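Local coordinates for tyrosine-protein phosphatase YwqE (Bacillus subtilis, PDB 3QY7), which hydrolyses phosphotyrosine in the proteins YwqD, YwqF and Ssb, acting as a manganese-dependent tyrosine phosphatase, at residues A[78-83]-A[134-139]; A[82-85]-A[89-92]; A[120-125]-A[130-135]; A[140-143]-A[148-151]. One frame throughout, in Å; residues are numbered along the deposited sequence.

In the fold
Contacts 1 and 3 are buried and share strand 131-135 of the TIM-barrel-like fold, one at its C-terminal end and the other on its outward side. Contact 1 is metal chemistry: a carboxylate and an imidazole meet on iron near the centre of the molecule. Contact 3 is apolar packing of helix 118-127 on the strand, with one backbone hydrogen bond at the helix end. Contact 2 lies at the surface and rests on a single phenol-carboxylate bond; Leu91 of its helix packs on Leu125 and Tyr130 of contact 3. Contact 4 is a partly buried pairing of two short helices, joined to contacts 1 and 3 by Ile134 against Leu150.

Contact 1: A[78-83]-A[134-139]; sequences GQEIRI and IAHPER. With FE (Fe (III) ion), chain B; FE (Fe (III) ion), chain C.
Glu80 OE2 and His136 NE2 bind the same iron (chain B), at 2.1 Å from OE2 and 2.2 Å from NE2. They stand 3.4 Å apart, Glu80 OE2 to His136 NE2, and the metal rather than a hydrogen bond joins them. The other carboxylate oxygen, Glu80 OE1, binds the second iron (chain C) at 2.2 Å, so the group bridges the pair. Glu80 is fully extended, with CG anti to the backbone N (chi1 180°), and this carries the carboxylate from the region of strand 80-82 across to the metals. The carboxylate plane is turned 75° from the imidazole ring. Ala135 CB lies 4.0 Å from Glu80 OE2 and sits over the rim of one face of the His136 ring. His136 belongs to the loop directly after strand 131-135, a ligand offered at the C-terminal end of a strand as in other TIM-barrel metallohydrolases. Glu108 completes the protein ligands of the first iron; His5, His7 and Asp194 do so for the second. Water 2 spans the two metals, 2.0 Å from the chain B iron, while water 1 binds that iron alone. Two metals sharing a solvent ligand would probably polarise it, consistent with water 2 supplying the attacking oxygen in phosphoester hydrolysis.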
loop_
_atom_site.group_PDB
_atom_site.type_symbol
_atom_site.label_atom_id
_atom_site.label_comp_id
_atom_site.label_asym_id
_atom_site.label_seq_id
_atom_site.Cartn_x
_atom_site.Cartn_y
_atom_site.Cartn_z
ATOM N N GLY A 78 8.454 -1.565 6.780
ATOM C CA GLY A 78 8.331 -1.311 5.352
ATOM C C GLY A 78 8.520 0.182 5.116
ATOM O O GLY A 78 8.856 0.918 6.034
ATOM N N GLN A 79 8.295 0.607 3.877
ATOM C CA GLN A 79 8.369 2.024 3.500
ATOM C C GLN A 79 7.449 2.266 2.321
ATOM O O GLN A 79 7.209 1.373 1.504
ATOM C CB GLN A 79 9.799 2.393 3.047
ATOM C CG GLN A 79 10.748 2.752 4.161
ATOM C CD GLN A 79 12.141 3.062 3.631
ATOM O OE1 GLN A 79 12.559 2.539 2.602
ATOM N NE2 GLN A 79 12.863 3.916 4.352
ATOM N N GLU A 80 6.937 3.491 2.224
ATOM C CA GLU A 80 6.333 3.944 0.980
ATOM C C GLU A 80 7.415 4.767 0.279
ATOM O O GLU A 80 7.894 5.771 0.819
ATOM C CB GLU A 80 5.082 4.800 1.235
ATOM C CG GLU A 80 4.450 5.289 -0.108
ATOM C CD GLU A 80 3.197 6.122 0.063
ATOM O OE1 GLU A 80 2.792 6.353 1.197
ATOM O OE2 GLU A 80 2.622 6.522 -0.959
ATOM N N ILE A 81 7.819 4.304 -0.895
ATOM C CA ILE A 81 8.974 4.898 -1.595
ATOM C C ILE A 81 8.520 5.679 -2.827
ATOM O O ILE A 81 8.144 5.106 -3.837
ATOM C CB ILE A 81 9.976 3.795 -2.001
ATOM C CG1 ILE A 81 10.363 2.957 -0.772
ATOM C CG2 ILE A 81 11.211 4.413 -2.715
ATOM C CD1 ILE A 81 11.107 1.662 -1.098
ATOM N N ARG A 82 8.557 7.004 -2.728
ATOM C CA ARG A 82 8.336 7.837 -3.899
ATOM C C ARG A 82 9.414 7.497 -4.917
ATOM O O ARG A 82 10.608 7.563 -4.604
ATOM C CB ARG A 82 8.407 9.314 -3.522
ATOM C CG ARG A 82 8.342 10.273 -4.716
ATOM C CD ARG A 82 6.923 10.332 -5.301
ATOM N NE ARG A 82 5.948 10.832 -4.334
ATOM C CZ ARG A 82 5.744 12.119 -4.064
ATOM N NH1 ARG A 82 6.448 13.058 -4.702
ATOM N NH2 ARG A 82 4.832 12.470 -3.162
ATOM N N ILE A 83 8.985 7.155 -6.128
ATOM C CA ILE A 83 9.893 6.685 -7.174
ATOM C C ILE A 83 11.027 7.680 -7.400
ATOM O O ILE A 83 10.827 8.886 -7.331
ATOM C CB ILE A 83 9.118 6.388 -8.489
ATOM C CG1 ILE A 83 9.960 5.572 -9.481
ATOM C CG2 ILE A 83 8.523 7.673 -9.096
ATOM C CD1 ILE A 83 9.152 4.992 -10.644
ATOM N N ILE A 134 2.577 -0.708 -7.092
ATOM C CA ILE A 134 2.233 0.704 -7.292
ATOM C C ILE A 134 1.244 1.126 -6.215
ATOM O O ILE A 134 0.167 0.521 -6.098
ATOM C CB ILE A 134 1.594 0.901 -8.685
ATOM C CG1 ILE A 134 2.619 0.523 -9.768
ATOM C CG2 ILE A 134 1.148 2.375 -8.882
ATOM C CD1 ILE A 134 2.007 0.284 -11.147
ATOM N N ALA A 135 1.615 2.154 -5.460
ATOM C CA ALA A 135 0.733 2.721 -4.428
ATOM C C ALA A 135 -0.390 3.523 -5.084
ATOM O O ALA A 135 -0.153 4.349 -5.968
ATOM C CB ALA A 135 1.511 3.575 -3.470
ATOM N N HIS A 136 -1.607 3.248 -4.626
ATOM C CA HIS A 136 -2.808 4.009 -4.976
ATOM C C HIS A 136 -2.818 4.555 -6.405
ATOM O O HIS A 136 -2.857 5.765 -6.591
ATOM C CB HIS A 136 -3.081 5.131 -3.966
ATOM C CG HIS A 136 -1.891 5.982 -3.655
ATOM N ND1 HIS A 136 -1.339 6.863 -4.564
ATOM C CD2 HIS A 136 -1.148 6.094 -2.527
ATOM C CE1 HIS A 136 -0.315 7.479 -4.004
ATOM N NE2 HIS A 136 -0.183 7.038 -2.765
ATOM N N PRO A 137 -2.813 3.663 -7.399
ATOM C CA PRO A 137 -2.805 4.153 -8.778
ATOM C C PRO A 137 -4.059 4.971 -9.099
ATOM O O PRO A 137 -4.002 5.851 -9.977
ATOM C CB PRO A 137 -2.752 2.865 -9.614
ATOM C CG PRO A 137 -3.341 1.808 -8.706
ATOM C CD PRO A 137 -2.815 2.189 -7.345
ATOM N N GLU A 138 -5.163 4.698 -8.392
ATOM C CA GLU A 138 -6.427 5.446 -8.591
ATOM C C GLU A 138 -6.317 6.936 -8.241
ATOM O O GLU A 138 -7.118 7.757 -8.711
ATOM C CB GLU A 138 -7.589 4.774 -7.821
ATOM C CG GLU A 138 -7.699 5.108 -6.299
ATOM C CD GLU A 138 -6.714 4.364 -5.392
ATOM O OE1 GLU A 138 -6.915 4.434 -4.170
ATOM O OE2 GLU A 138 -5.762 3.712 -5.866
ATOM N N ARG A 139 -5.337 7.282 -7.412
ATOM C CA ARG A 139 -5.099 8.649 -6.966
ATOM C C ARG A 139 -4.100 9.395 -7.850
ATOM O O ARG A 139 -3.726 10.530 -7.540
ATOM C CB ARG A 139 -4.600 8.659 -5.517
ATOM C CG ARG A 139 -5.684 8.541 -4.461
ATOM C CD ARG A 139 -6.112 9.944 -4.040
ATOM N NE ARG A 139 -6.690 9.966 -2.702
ATOM C CZ ARG A 139 -7.041 11.069 -2.046
ATOM N NH1 ARG A 139 -6.867 12.271 -2.592
ATOM N NH2 ARG A 139 -7.567 10.963 -0.836
HETATM FE FE FE B . 1.089 7.937 -1.194
HETATM FE FE FE C . 0.754 6.356 1.897
HETATM O O HOH W 1 -0.375 9.620 -1.274
HETATM O O HOH W 2 0.064 6.870 0.231
#

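Contact 2: A[82-85]-A[89-92]; sequences RIYG and QDLA
Tyr84 holds CG between its backbone N and carbonyl carbon (chi1 64°), which turns the ring so that its hydroxyl end reaches helix 87-92, and Asp90 sets its CG beside the backbone N (chi1 -68°), bringing the carboxylate up to meet it. The phenol then donates from Tyr84 OH to Asp90 OD2 over 2.7 Å, a short bond on the anti side of the carboxylate and somewhat out of its plane. The same oxygen lies close to the ring plane at its edge, with Asp90 OD2 also 3.3 Å from Tyr84 CE2. The two side chains run at about a right angle, and the ring and carboxylate planes are 54° apart. The bond ties the loop that leaves strand 80-82 to the short helix 87-92 that follows it, on the periphery of the TIM-barrel-like domain; the Tyr84 side chain is about 13 Å from a bound iron. His43 meets the Tyr84 ring almost parallel, and Leu96 touches the same side chain. Elsewhere on the helix, Leu91 is directed into the protein, against Ile105, Leu125 and Tyr130, while Asp90 remains partly exposed to solvent.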
loop_
_atom_site.group_PDB
_atom_site.type_symbol
_atom_site.label_atom_id
_atom_site.label_comp_id
_atom_site.label_asym_id
_atom_site.label_seq_id
_atom_site.Cartn_x
_atom_site.Cartn_y
_atom_site.Cartn_z
ATOM N N ARG A 82 8.557 7.004 -2.728
ATOM C CA ARG A 82 8.336 7.837 -3.899
ATOM C C ARG A 82 9.414 7.497 -4.917
ATOM O O ARG A 82 10.608 7.563 -4.604
ATOM C CB ARG A 82 8.407 9.314 -3.522
ATOM C CG ARG A 82 8.342 10.273 -4.716
ATOM C CD ARG A 82 6.923 10.332 -5.301
ATOM N NE ARG A 82 5.948 10.832 -4.334
ATOM C CZ ARG A 82 5.744 12.119 -4.064
ATOM N NH1 ARG A 82 6.448 13.058 -4.702
ATOM N NH2 ARG A 82 4.832 12.470 -3.162
ATOM N N ILE A 83 8.985 7.155 -6.128
ATOM C CA ILE A 83 9.893 6.685 -7.174
ATOM C C ILE A 83 11.027 7.680 -7.400
ATOM O O ILE A 83 10.827 8.886 -7.331
ATOM C CB ILE A 83 9.118 6.388 -8.489
ATOM C CG1 ILE A 83 9.960 5.572 -9.481
ATOM C CG2 ILE A 83 8.523 7.673 -9.096
ATOM C CD1 ILE A 83 9.152 4.992 -10.644
ATOM N N TYR A 84 12.222 7.143 -7.606
ATOM C CA TYR A 84 13.377 7.941 -8.043
ATOM C C TYR A 84 14.316 7.018 -8.791
ATOM O O TYR A 84 14.142 5.802 -8.767
ATOM C CB TYR A 84 14.056 8.694 -6.882
ATOM C CG TYR A 84 14.692 7.835 -5.812
ATOM C CD1 TYR A 84 13.921 7.267 -4.796
ATOM C CD2 TYR A 84 16.067 7.611 -5.794
ATOM C CE1 TYR A 84 14.501 6.497 -3.807
ATOM C CE2 TYR A 84 16.658 6.836 -4.808
ATOM C CZ TYR A 84 15.865 6.275 -3.812
ATOM O OH TYR A 84 16.447 5.508 -2.821
ATOM N N GLY A 85 15.291 7.597 -9.492
ATOM C CA GLY A 85 16.087 6.828 -10.446
ATOM C C GLY A 85 16.926 5.709 -9.852
ATOM O O GLY A 85 17.177 4.706 -10.518
ATOM N N GLN A 89 19.498 0.439 -7.075
ATOM C CA GLN A 89 20.799 0.503 -6.421
ATOM C C GLN A 89 20.661 0.608 -4.898
ATOM O O GLN A 89 21.269 -0.187 -4.162
ATOM C CB GLN A 89 21.620 1.660 -6.997
ATOM C CG GLN A 89 21.962 1.466 -8.482
ATOM C CD GLN A 89 21.639 2.683 -9.341
ATOM O OE1 GLN A 89 21.514 3.803 -8.839
ATOM N NE2 GLN A 89 21.503 2.465 -10.645
ATOM N N ASP A 90 19.843 1.558 -4.437
ATOM C CA ASP A 90 19.679 1.833 -2.999
ATOM C C ASP A 90 19.067 0.670 -2.217
ATOM O O ASP A 90 19.374 0.476 -1.042
ATOM C CB ASP A 90 18.876 3.117 -2.765
ATOM C CG ASP A 90 19.623 4.364 -3.204
ATOM O OD1 ASP A 90 20.736 4.229 -3.764
ATOM O OD2 ASP A 90 19.098 5.480 -2.991
ATOM N N LEU A 91 18.206 -0.092 -2.881
ATOM C CA LEU A 91 17.643 -1.320 -2.338
ATOM C C LEU A 91 18.743 -2.363 -2.122
ATOM O O LEU A 91 18.807 -2.994 -1.067
ATOM C CB LEU A 91 16.580 -1.855 -3.295
ATOM C CG LEU A 91 15.506 -2.848 -2.861
ATOM C CD1 LEU A 91 14.702 -2.338 -1.675
ATOM C CD2 LEU A 91 14.598 -3.100 -4.058
ATOM N N ALA A 92 19.617 -2.515 -3.121
ATOM C CA ALA A 92 20.741 -3.450 -3.032
ATOM C C ALA A 92 21.720 -3.055 -1.923
ATOM O O ALA A 92 22.361 -3.920 -1.315
ATOM C CB ALA A 92 21.457 -3.561 -4.372
#

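Contact 3: A[120-125]-A[130-135]; sequences QLFYDL and YIPVIA
Helix 118-127 and strand 131-135 form the second half of a beta-alpha-beta unit that begins with strand 104-108, and Phe122 and Pro132 carry much of the packing between them. The proline lies over one face of the ring: Pro132 CB stands 3.7 Å from the centroid of the Phe122 ring, almost directly above its centre, a CH-pi contact. Pro132 CG reaches further towards the root of the side chain, 3.5 Å from Phe122 CG. With its CG placed beside the backbone N (chi1 -73°), Phe122 brings its ring in over the strand, where Ile134 approaches nearly at a right angle and sets CG1 3.7 Å from Phe122 CE2. This is the outward side of the barrel strand, covered by its helix as in TIM-barrel folds; the two short segments run roughly antiparallel, their axes at 141° and 8.0 Å apart. Leu153 of helix 148-155 also touches both Phe122 and Ile134. Nearer the turn, Leu125 CB meets Tyr130 CB at 3.9 Å, and Leu125 CD1 lies a looser 4.4 Å from Pro132 CB. There the backbone closes as well: Tyr130 N donates to Leu125 O over 2.9 Å. Phe122 also touches Ile107 of strand 104-108.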
loop_
_atom_site.group_PDB
_atom_site.type_symbol
_atom_site.label_atom_id
_atom_site.label_comp_id
_atom_site.label_asym_id
_atom_site.label_seq_id
_atom_site.Cartn_x
_atom_site.Cartn_y
_atom_site.Cartn_z
ATOM N N GLN A 120 11.025 0.741 -17.179
ATOM C CA GLN A 120 12.409 0.258 -17.167
ATOM C C GLN A 120 12.813 -0.162 -15.754
ATOM O O GLN A 120 13.345 -1.261 -15.552
ATOM C CB GLN A 120 13.373 1.325 -17.729
ATOM C CG GLN A 120 14.809 0.828 -18.002
ATOM C CD GLN A 120 14.862 -0.405 -18.900
ATOM O OE1 GLN A 120 14.349 -0.405 -20.024
ATOM N NE2 GLN A 120 15.476 -1.463 -18.402
ATOM N N LEU A 121 12.521 0.699 -14.779
ATOM C CA LEU A 121 12.796 0.391 -13.367
ATOM C C LEU A 121 12.125 -0.895 -12.918
ATOM O O LEU A 121 12.750 -1.736 -12.264
ATOM C CB LEU A 121 12.369 1.544 -12.453
ATOM C CG LEU A 121 12.473 1.302 -10.933
ATOM C CD1 LEU A 121 13.898 1.032 -10.498
ATOM C CD2 LEU A 121 11.913 2.486 -10.204
ATOM N N PHE A 122 10.847 -1.034 -13.262
ATOM C CA PHE A 122 10.060 -2.186 -12.852
ATOM C C PHE A 122 10.581 -3.470 -13.506
ATOM O O PHE A 122 10.545 -4.557 -12.903
ATOM C CB PHE A 122 8.577 -1.939 -13.173
ATOM C CG PHE A 122 7.901 -0.925 -12.256
ATOM C CD1 PHE A 122 8.632 -0.160 -11.344
ATOM C CD2 PHE A 122 6.527 -0.730 -12.333
ATOM C CE1 PHE A 122 8.014 0.767 -10.502
ATOM C CE2 PHE A 122 5.896 0.209 -11.501
ATOM C CZ PHE A 122 6.636 0.949 -10.591
ATOM N N TYR A 123 11.054 -3.338 -14.748
ATOM C CA TYR A 123 11.652 -4.462 -15.466
ATOM C C TYR A 123 12.930 -4.920 -14.769
ATOM O O TYR A 123 13.140 -6.123 -14.535
ATOM C CB TYR A 123 11.954 -4.076 -16.915
ATOM C CG TYR A 123 12.654 -5.175 -17.676
ATOM C CD1 TYR A 123 11.936 -6.232 -18.234
ATOM C CD2 TYR A 123 14.035 -5.171 -17.813
ATOM C CE1 TYR A 123 12.580 -7.254 -18.927
ATOM C CE2 TYR A 123 14.685 -6.182 -18.494
ATOM C CZ TYR A 123 13.956 -7.219 -19.047
ATOM O OH TYR A 123 14.619 -8.222 -19.727
ATOM N N ASP A 124 13.757 -3.943 -14.422
ATOM C CA ASP A 124 15.003 -4.178 -13.717
ATOM C C ASP A 124 14.741 -4.865 -12.379
ATOM O O ASP A 124 15.408 -5.848 -12.043
ATOM C CB ASP A 124 15.756 -2.863 -13.521
ATOM C CG ASP A 124 16.277 -2.275 -14.831
ATOM O OD1 ASP A 124 16.336 -3.002 -15.853
ATOM O OD2 ASP A 124 16.642 -1.085 -14.827
ATOM N N LEU A 125 13.741 -4.387 -11.634
ATOM C CA LEU A 125 13.441 -4.976 -10.324
ATOM C C LEU A 125 12.969 -6.427 -10.422
ATOM O O LEU A 125 13.375 -7.264 -9.619
ATOM C CB LEU A 125 12.450 -4.099 -9.529
ATOM C CG LEU A 125 12.914 -2.700 -9.109
ATOM C CD1 LEU A 125 11.717 -1.902 -8.572
ATOM C CD2 LEU A 125 14.049 -2.721 -8.062
ATOM N N TYR A 130 12.364 -8.875 -7.488
ATOM C CA TYR A 130 11.357 -8.026 -6.822
ATOM C C TYR A 130 10.045 -7.916 -7.611
ATOM O O TYR A 130 10.000 -8.137 -8.831
ATOM C CB TYR A 130 11.919 -6.630 -6.573
ATOM C CG TYR A 130 12.952 -6.551 -5.463
ATOM C CD1 TYR A 130 12.553 -6.431 -4.125
ATOM C CD2 TYR A 130 14.326 -6.590 -5.744
ATOM C CE1 TYR A 130 13.479 -6.355 -3.098
ATOM C CE2 TYR A 130 15.271 -6.516 -4.712
ATOM C CZ TYR A 130 14.837 -6.407 -3.396
ATOM O OH TYR A 130 15.751 -6.329 -2.361
ATOM N N ILE A 131 8.972 -7.579 -6.899
ATOM C CA ILE A 131 7.700 -7.256 -7.522
ATOM C C ILE A 131 7.355 -5.845 -7.062
ATOM O O ILE A 131 7.123 -5.620 -5.868
ATOM C CB ILE A 131 6.587 -8.268 -7.155
ATOM C CG1 ILE A 131 6.913 -9.659 -7.715
ATOM C CG2 ILE A 131 5.250 -7.798 -7.726
ATOM C CD1 ILE A 131 5.876 -10.747 -7.378
ATOM N N PRO A 132 7.365 -4.867 -7.991
ATOM C CA PRO A 132 6.979 -3.515 -7.598
ATOM C C PRO A 132 5.469 -3.446 -7.417
ATOM O O PRO A 132 4.724 -3.980 -8.250
ATOM C CB PRO A 132 7.415 -2.641 -8.792
ATOM C CG PRO A 132 7.481 -3.584 -9.954
ATOM C CD PRO A 132 7.817 -4.948 -9.394
ATOM N N VAL A 133 5.047 -2.826 -6.317
ATOM C CA VAL A 133 3.636 -2.587 -6.031
ATOM C C VAL A 133 3.389 -1.101 -6.113
ATOM O O VAL A 133 3.924 -0.326 -5.299
ATOM C CB VAL A 133 3.248 -3.093 -4.636
ATOM C CG1 VAL A 133 1.725 -2.889 -4.403
ATOM C CG2 VAL A 133 3.582 -4.594 -4.518
ATOM N N ILE A 134 2.577 -0.708 -7.092
ATOM C CA ILE A 134 2.233 0.704 -7.292
ATOM C C ILE A 134 1.244 1.126 -6.215
ATOM O O ILE A 134 0.167 0.521 -6.098
ATOM C CB ILE A 134 1.594 0.901 -8.685
ATOM C CG1 ILE A 134 2.619 0.523 -9.768
ATOM C CG2 ILE A 134 1.148 2.375 -8.882
ATOM C CD1 ILE A 134 2.007 0.284 -11.147
ATOM N N ALA A 135 1.615 2.154 -5.460
ATOM C CA ALA A 135 0.733 2.721 -4.428
ATOM C C ALA A 135 -0.390 3.523 -5.084
ATOM O O ALA A 135 -0.153 4.349 -5.968
ATOM C CB ALA A 135 1.511 3.575 -3.470
#

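Contact 4: A[140-143]-A[148-151]; sequences NREI and SLLY
Ile143 and Leu150 meet on the buried side of this helix pair, whereas Glu142 and Leu149 touch on its partly exposed side. In the buried half, Ile143 CG2 lies 4.0 Å from Leu150 CB, and the two side chains pass at a slant. Ile143 points its CG2 branch anti to the backbone N, which presents that methyl to the neighbouring helix. Helix 173-184 backs the pair, with Phe178 on Ile143 and Leu182 on Leu150. The nearest approach, however, belongs to the outer half: Leu149 CD1 sits 3.4 Å from Glu142 CG and is also 3.6 Å from Glu142 OE2. Glu142 is stretched out, with CG anti to its backbone N (chi1 -166°), so that its methylene part meets the leucine methyl at about a right angle while its polar end reaches on to Val114, whose backbone N bonds to OE1. The helices 141-145 and 148-155 follow strand 131-135 and lead towards strand 159-163 of the TIM-barrel-like fold, forming a connection made of two short helices instead of one. At the start of the first, Asn140 is the N-cap: its OD1 accepts from Ile143 N at 3.0 Å, a nearly straight bond (162°) on a lone pair in the carbonyl plane. Asn140 ND2 makes a weak hydrogen bond to His113 O.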
loop_
_atom_site.group_PDB
_atom_site.type_symbol
_atom_site.label_atom_id
_atom_site.label_comp_id
_atom_site.label_asym_id
_atom_site.label_seq_id
_atom_site.Cartn_x
_atom_site.Cartn_y
_atom_site.Cartn_z
ATOM N N ASN A 140 -3.658 8.753 -8.929
ATOM C CA ASN A 140 -2.723 9.370 -9.866
ATOM C C ASN A 140 -3.474 10.040 -11.025
ATOM O O ASN A 140 -4.248 9.388 -11.725
ATOM C CB ASN A 140 -1.746 8.325 -10.408
ATOM C CG ASN A 140 -0.694 8.930 -11.300
ATOM O OD1 ASN A 140 -0.917 9.113 -12.492
ATOM N ND2 ASN A 140 0.466 9.230 -10.728
ATOM N N ARG A 141 -3.215 11.332 -11.220
ATOM C CA ARG A 141 -3.919 12.125 -12.243
ATOM C C ARG A 141 -3.756 11.559 -13.656
ATOM O O ARG A 141 -4.735 11.474 -14.402
ATOM C CB ARG A 141 -3.477 13.594 -12.217
ATOM C CG ARG A 141 -4.550 14.578 -12.735
ATOM C CD ARG A 141 -3.989 15.753 -13.548
ATOM N NE ARG A 141 -2.833 16.406 -12.934
ATOM C CZ ARG A 141 -2.885 17.493 -12.166
ATOM N NH1 ARG A 141 -4.045 18.075 -11.890
ATOM N NH2 ARG A 141 -1.764 17.998 -11.666
ATOM N N GLU A 142 -2.530 11.180 -14.026
ATOM C CA GLU A 142 -2.283 10.610 -15.357
ATOM C C GLU A 142 -2.911 9.237 -15.594
ATOM O O GLU A 142 -3.420 8.958 -16.684
ATOM C CB GLU A 142 -0.788 10.576 -15.693
ATOM C CG GLU A 142 -0.540 10.307 -17.170
ATOM C CD GLU A 142 0.903 10.474 -17.612
ATOM O OE1 GLU A 142 1.805 10.714 -16.770
ATOM O OE2 GLU A 142 1.129 10.357 -18.840
ATOM N N ILE A 143 -2.868 8.357 -14.592
ATOM C CA ILE A 143 -3.551 7.080 -14.729
ATOM C C ILE A 143 -5.061 7.304 -14.879
ATOM O O ILE A 143 -5.718 6.626 -15.662
ATOM C CB ILE A 143 -3.243 6.128 -13.546
ATOM C CG1 ILE A 143 -1.786 5.673 -13.611
ATOM C CG2 ILE A 143 -4.185 4.941 -13.547
ATOM C CD1 ILE A 143 -1.289 4.970 -12.343
ATOM N N SER A 148 -4.719 3.182 -19.508
ATOM C CA SER A 148 -3.907 2.221 -20.250
ATOM C C SER A 148 -2.477 2.136 -19.709
ATOM O O SER A 148 -1.826 1.102 -19.838
ATOM C CB SER A 148 -3.906 2.545 -21.758
ATOM O OG SER A 148 -2.960 3.560 -22.086
ATOM N N LEU A 149 -2.004 3.215 -19.093
ATOM C CA LEU A 149 -0.672 3.242 -18.486
ATOM C C LEU A 149 -0.555 2.192 -17.386
ATOM O O LEU A 149 0.469 1.506 -17.279
ATOM C CB LEU A 149 -0.360 4.611 -17.894
ATOM C CG LEU A 149 -0.222 5.762 -18.892
ATOM C CD1 LEU A 149 -0.155 7.087 -18.153
ATOM C CD2 LEU A 149 1.015 5.575 -19.783
ATOM N N LEU A 150 -1.595 2.091 -16.559
ATOM C CA LEU A 150 -1.588 1.086 -15.494
ATOM C C LEU A 150 -1.715 -0.306 -16.074
ATOM O O LEU A 150 -0.989 -1.236 -15.670
ATOM C CB LEU A 150 -2.682 1.346 -14.450
ATOM C CG LEU A 150 -2.793 0.299 -13.331
ATOM C CD1 LEU A 150 -1.552 0.317 -12.463
ATOM C CD2 LEU A 150 -4.029 0.606 -12.503
ATOM N N TYR A 151 -2.628 -0.452 -17.032
ATOM C CA TYR A 151 -2.777 -1.707 -17.735
ATOM C C TYR A 151 -1.408 -2.209 -18.214
ATOM O O TYR A 151 -1.064 -3.358 -17.986
ATOM C CB TYR A 151 -3.727 -1.566 -18.922
ATOM C CG TYR A 151 -3.589 -2.685 -19.911
ATOM C CD1 TYR A 151 -2.856 -2.506 -21.087
ATOM C CD2 TYR A 151 -4.154 -3.933 -19.665
ATOM C CE1 TYR A 151 -2.705 -3.531 -21.995
ATOM C CE2 TYR A 151 -4.009 -4.973 -20.572
ATOM C CZ TYR A 151 -3.280 -4.757 -21.740
ATOM O OH TYR A 151 -3.127 -5.766 -22.656
#